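Local coordinates for J domain-containing protein required for chloroplast accumulation response 1 (Arabidopsis thaliana, PDB 3AG7), which acts as a J-domain co-chaperone required for chloroplast photorelocation, modulating chloroplast actin filaments in low blue light and darkness, at residues H69-K72 with L73-G77; E95-D98 with H99-L103. All coordinates share one frame; numbering follows the deposited sequence.

Contact 1 of 2, residues H69-K72 with L73-G77; sequences HPDK and LQQKG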
# COMPACT_ATOMS: atom_id res chain seq x y z
N HIS A 69 6.38 2.57 4.77
CA HIS A 69 7.44 3.55 4.60
C HIS A 69 8.79 2.82 4.58
O HIS A 69 9.06 2.00 5.46
CB HIS A 69 7.38 4.59 5.75
CG HIS A 69 8.36 5.71 5.58
ND1 HIS A 69 7.98 7.02 5.35
CD2 HIS A 69 9.71 5.72 5.65
CE1 HIS A 69 9.07 7.77 5.26
NE2 HIS A 69 10.12 7.01 5.46
N PRO A 70 9.65 3.13 3.58
CA PRO A 70 10.87 2.34 3.41
C PRO A 70 11.72 2.37 4.67
O PRO A 70 12.42 1.39 4.97
CB PRO A 70 11.60 3.05 2.22
CG PRO A 70 10.97 4.34 2.12
CD PRO A 70 9.61 4.27 2.67
N ASP A 71 11.69 3.47 5.40
CA ASP A 71 12.46 3.58 6.64
C ASP A 71 11.92 2.64 7.71
O ASP A 71 12.70 2.05 8.46
CB ASP A 71 12.45 5.03 7.17
CG ASP A 71 13.41 5.24 8.34
OD1 ASP A 71 14.59 4.90 8.18
OD2 ASP A 71 13.00 5.76 9.41
N LYS A 72 10.60 2.51 7.78
CA LYS A 72 9.98 1.57 8.73
C LYS A 72 10.28 0.11 8.40
O LYS A 72 10.44 -0.74 9.29
CB LYS A 72 8.45 1.80 8.82
CG LYS A 72 8.05 3.04 9.60
CD LYS A 72 7.87 2.76 11.07
CE LYS A 72 7.98 4.05 11.86
NZ LYS A 72 8.18 3.77 13.30
N LEU A 73 10.30 -0.21 7.11
CA LEU A 73 10.55 -1.59 6.71
C LEU A 73 11.97 -1.97 7.05
O LEU A 73 12.24 -3.11 7.49
CB LEU A 73 10.36 -1.72 5.21
CG LEU A 73 8.89 -1.67 4.83
CD1 LEU A 73 8.73 -1.23 3.38
CD2 LEU A 73 8.21 -3.02 5.14
N GLN A 74 12.89 -1.05 6.74
CA GLN A 74 14.31 -1.24 7.05
C GLN A 74 14.40 -1.45 8.55
O GLN A 74 14.96 -2.44 9.01
CB GLN A 74 15.14 -0.02 6.61
CG GLN A 74 16.50 0.12 7.30
CD GLN A 74 17.49 -0.90 6.80
OE1 GLN A 74 18.30 -1.41 7.58
NE2 GLN A 74 17.43 -1.21 5.50
N GLN A 75 13.78 -0.56 9.30
CA GLN A 75 13.78 -0.71 10.76
C GLN A 75 13.08 -1.96 11.33
O GLN A 75 13.40 -2.38 12.44
CB GLN A 75 13.41 0.61 11.48
CG GLN A 75 14.41 1.77 11.19
CD GLN A 75 13.94 3.17 11.64
OE1 GLN A 75 13.00 3.31 12.44
NE2 GLN A 75 14.60 4.22 11.12
N LYS A 76 12.23 -2.62 10.55
CA LYS A 76 11.50 -3.84 10.98
C LYS A 76 12.22 -5.12 10.48
O LYS A 76 11.72 -6.23 10.68
CB LYS A 76 10.07 -3.85 10.41
CG LYS A 76 9.00 -3.02 11.15
CD LYS A 76 8.63 -3.63 12.51
CE LYS A 76 7.32 -3.06 13.08
NZ LYS A 76 7.31 -1.58 12.91
N GLY A 77 13.29 -4.92 9.72
CA GLY A 77 14.09 -6.01 9.18
C GLY A 77 13.44 -6.76 8.01
O GLY A 77 13.64 -7.96 7.83
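The carboxylate of D71 and the side-chain amide of Q75 meet one helical turn apart with their planes 81° apart, almost perpendicular. NE2 of Q75 sits 2.8 Å from OD2 of D71, tilted out of the carboxylate plane and too far off line for a hydrogen bond to that oxygen. Q75 gets there with CG anti to its carbonyl carbon (chi1 -61°) and the chain extended beyond, passing alongside the D71 carbonyl, with CG 3.2 Å from D71 O. The H69 ring has the CA of D71 at its edge, in plane. Backbone bonds carry the turn: L73 N donates to H69 O over 3.0 Å and Q75 N to D71 O over 2.9 Å. L73 is the buried residue here; its CG rests 3.7 Å from H69 O, and its side chain packs on W38 and on K83 and A86 of helix 80-100. K72 O receives a weak bond from K76 N, and G77, with positive phi, closes the helix in a Schellman motif. H69, P70 and D71 spell the HPD signature of J domains, through which this family stimulates the ATPase of Hsp70 partners; here H69 is the N-cap of the short helix 70-75.

Contact 2 of 2, residues E95-D98 with H99-L103; sequences EAWD and HFNTL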
# COMPACT_ATOMS: atom_id res chain seq x y z
N GLU A 95 0.70 8.76 -4.43
CA GLU A 95 0.07 9.42 -5.59
C GLU A 95 -1.39 9.61 -5.23
O GLU A 95 -1.99 10.65 -5.52
CB GLU A 95 0.23 8.52 -6.83
CG GLU A 95 -0.55 8.94 -8.14
CD GLU A 95 -0.90 7.80 -9.21
OE1 GLU A 95 -0.66 6.53 -9.08
OE2 GLU A 95 -1.47 8.24 -10.25
N ALA A 96 -1.98 8.59 -4.57
CA ALA A 96 -3.41 8.68 -4.23
C ALA A 96 -3.68 9.65 -3.09
O ALA A 96 -4.70 10.35 -3.10
CB ALA A 96 -3.98 7.27 -3.92
N TRP A 97 -2.78 9.71 -2.12
CA TRP A 97 -2.83 10.68 -1.01
C TRP A 97 -2.80 12.11 -1.51
O TRP A 97 -3.61 12.98 -1.10
CB TRP A 97 -1.62 10.42 -0.11
CG TRP A 97 -1.40 11.41 1.01
CD1 TRP A 97 -0.34 12.26 1.16
CD2 TRP A 97 -2.23 11.61 2.18
NE1 TRP A 97 -0.46 12.99 2.33
CE2 TRP A 97 -1.60 12.59 2.98
CE3 TRP A 97 -3.42 11.03 2.64
CZ2 TRP A 97 -2.12 13.02 4.20
CZ3 TRP A 97 -3.96 11.48 3.85
CH2 TRP A 97 -3.31 12.47 4.61
N ASP A 98 -1.94 12.37 -2.48
CA ASP A 98 -1.90 13.72 -3.02
C ASP A 98 -3.20 14.11 -3.75
O ASP A 98 -3.67 15.23 -3.62
CB ASP A 98 -0.68 13.89 -3.92
CG ASP A 98 -0.55 15.31 -4.41
OD1 ASP A 98 0.02 16.15 -3.68
OD2 ASP A 98 -1.09 15.57 -5.50
N HIS A 99 -3.79 13.17 -4.50
CA HIS A 99 -5.10 13.40 -5.13
C HIS A 99 -6.21 13.61 -4.10
O HIS A 99 -7.01 14.52 -4.24
CB HIS A 99 -5.43 12.21 -6.05
CG HIS A 99 -6.73 12.32 -6.78
ND1 HIS A 99 -6.86 13.04 -7.95
CD2 HIS A 99 -7.94 11.76 -6.54
CE1 HIS A 99 -8.10 12.93 -8.39
NE2 HIS A 99 -8.78 12.16 -7.55
N PHE A 100 -6.26 12.77 -3.08
CA PHE A 100 -7.23 12.91 -1.99
C PHE A 100 -7.23 14.33 -1.40
O PHE A 100 -8.31 14.93 -1.17
CB PHE A 100 -6.96 11.86 -0.89
CG PHE A 100 -7.71 12.10 0.40
CD1 PHE A 100 -9.09 11.93 0.45
CD2 PHE A 100 -7.05 12.57 1.56
CE1 PHE A 100 -9.80 12.19 1.66
CE2 PHE A 100 -7.75 12.87 2.73
CZ PHE A 100 -9.13 12.69 2.77
N ASN A 101 -6.04 14.86 -1.14
CA ASN A 101 -5.89 16.13 -0.44
C ASN A 101 -6.20 17.33 -1.32
O ASN A 101 -6.22 18.46 -0.84
CB ASN A 101 -4.51 16.26 0.20
CG ASN A 101 -4.42 15.54 1.52
OD1 ASN A 101 -5.14 15.86 2.47
ND2 ASN A 101 -3.58 14.53 1.58
N THR A 102 -6.50 17.09 -2.59
CA THR A 102 -6.86 18.16 -3.52
C THR A 102 -8.19 17.86 -4.21
O THR A 102 -9.19 18.48 -3.90
CB THR A 102 -5.76 18.43 -4.56
OG1 THR A 102 -5.51 17.21 -5.29
CG2 THR A 102 -4.45 18.85 -3.88
N LEU A 103 -8.21 16.89 -5.13
CA LEU A 103 -9.39 16.58 -5.95
C LEU A 103 -10.45 15.65 -5.28
O LEU A 103 -11.66 15.85 -5.43
CB LEU A 103 -8.94 15.97 -7.29
CG LEU A 103 -8.14 16.98 -8.11
CD1 LEU A 103 -7.55 16.40 -9.38
CD2 LEU A 103 -9.03 18.14 -8.44
O HOH W 1 -3.60 16.48 -6.96
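N101 points ND2 of its amide at the face of the W97 indole at the C-terminal end of helix 80-100, the last helix of this J domain. Its CB lies 3.6 Å from W97 O, and CG is turned anti to the carbonyl carbon (chi1 -81°), bringing the amide back towards the preceding turn. At the tip, ND2 stands 3.1 Å above the centre of the W97 ring, with the amide plane nearly upright on that face, at 86°. The same nitrogen makes a weak bond to W97 O, which also accepts the N101 backbone N-H at 3.1 Å; this carbonyl is thus gripped twice by one residue. OD1, the other end of the amide, is hydrogen-bonded to NH2 of R58; the R58 bond and the weak ND2 bond together favour this rotation of the amide. The indole stacks with Y61 of helix 54-68 and so ties the turn to that helix. F100 comes obliquely past it, CD2 4.0 Å from W97 CZ3; the two rings are 27° from parallel but slid apart with little overlap, while F100 reaches I26 and R27 on helix 26-30 as well as V57. Further round the helix, T102 OG1 lies 3.2 Å from D98 O, with H99 O also near. A water bridges the side chains of D98 and T102, donating to OD2 of D98 over 3.0 Å and lying 2.6 Å from OG1 of T102.

In the fold
Contact 1 closes before contact 2 opens along the chain, and both fall within the J domain that makes up most of this C-terminal piece of the protein. Residues 69-77 contain the short helix 70-75, straight after helix 54-68; residues 95-103 span the end of helix 80-100, which follows next, and the turn after it. Their centres are 24 Å apart and their nearest atoms about 11 Å, without touching. The long helix connects them: its early turns pack against L73 of contact 1, its far end carries contact 2 against helices 26-30 and 54-68. The HPD region and the domain's C-terminal end thus sit at separate surface sites of one small, all-helical fold.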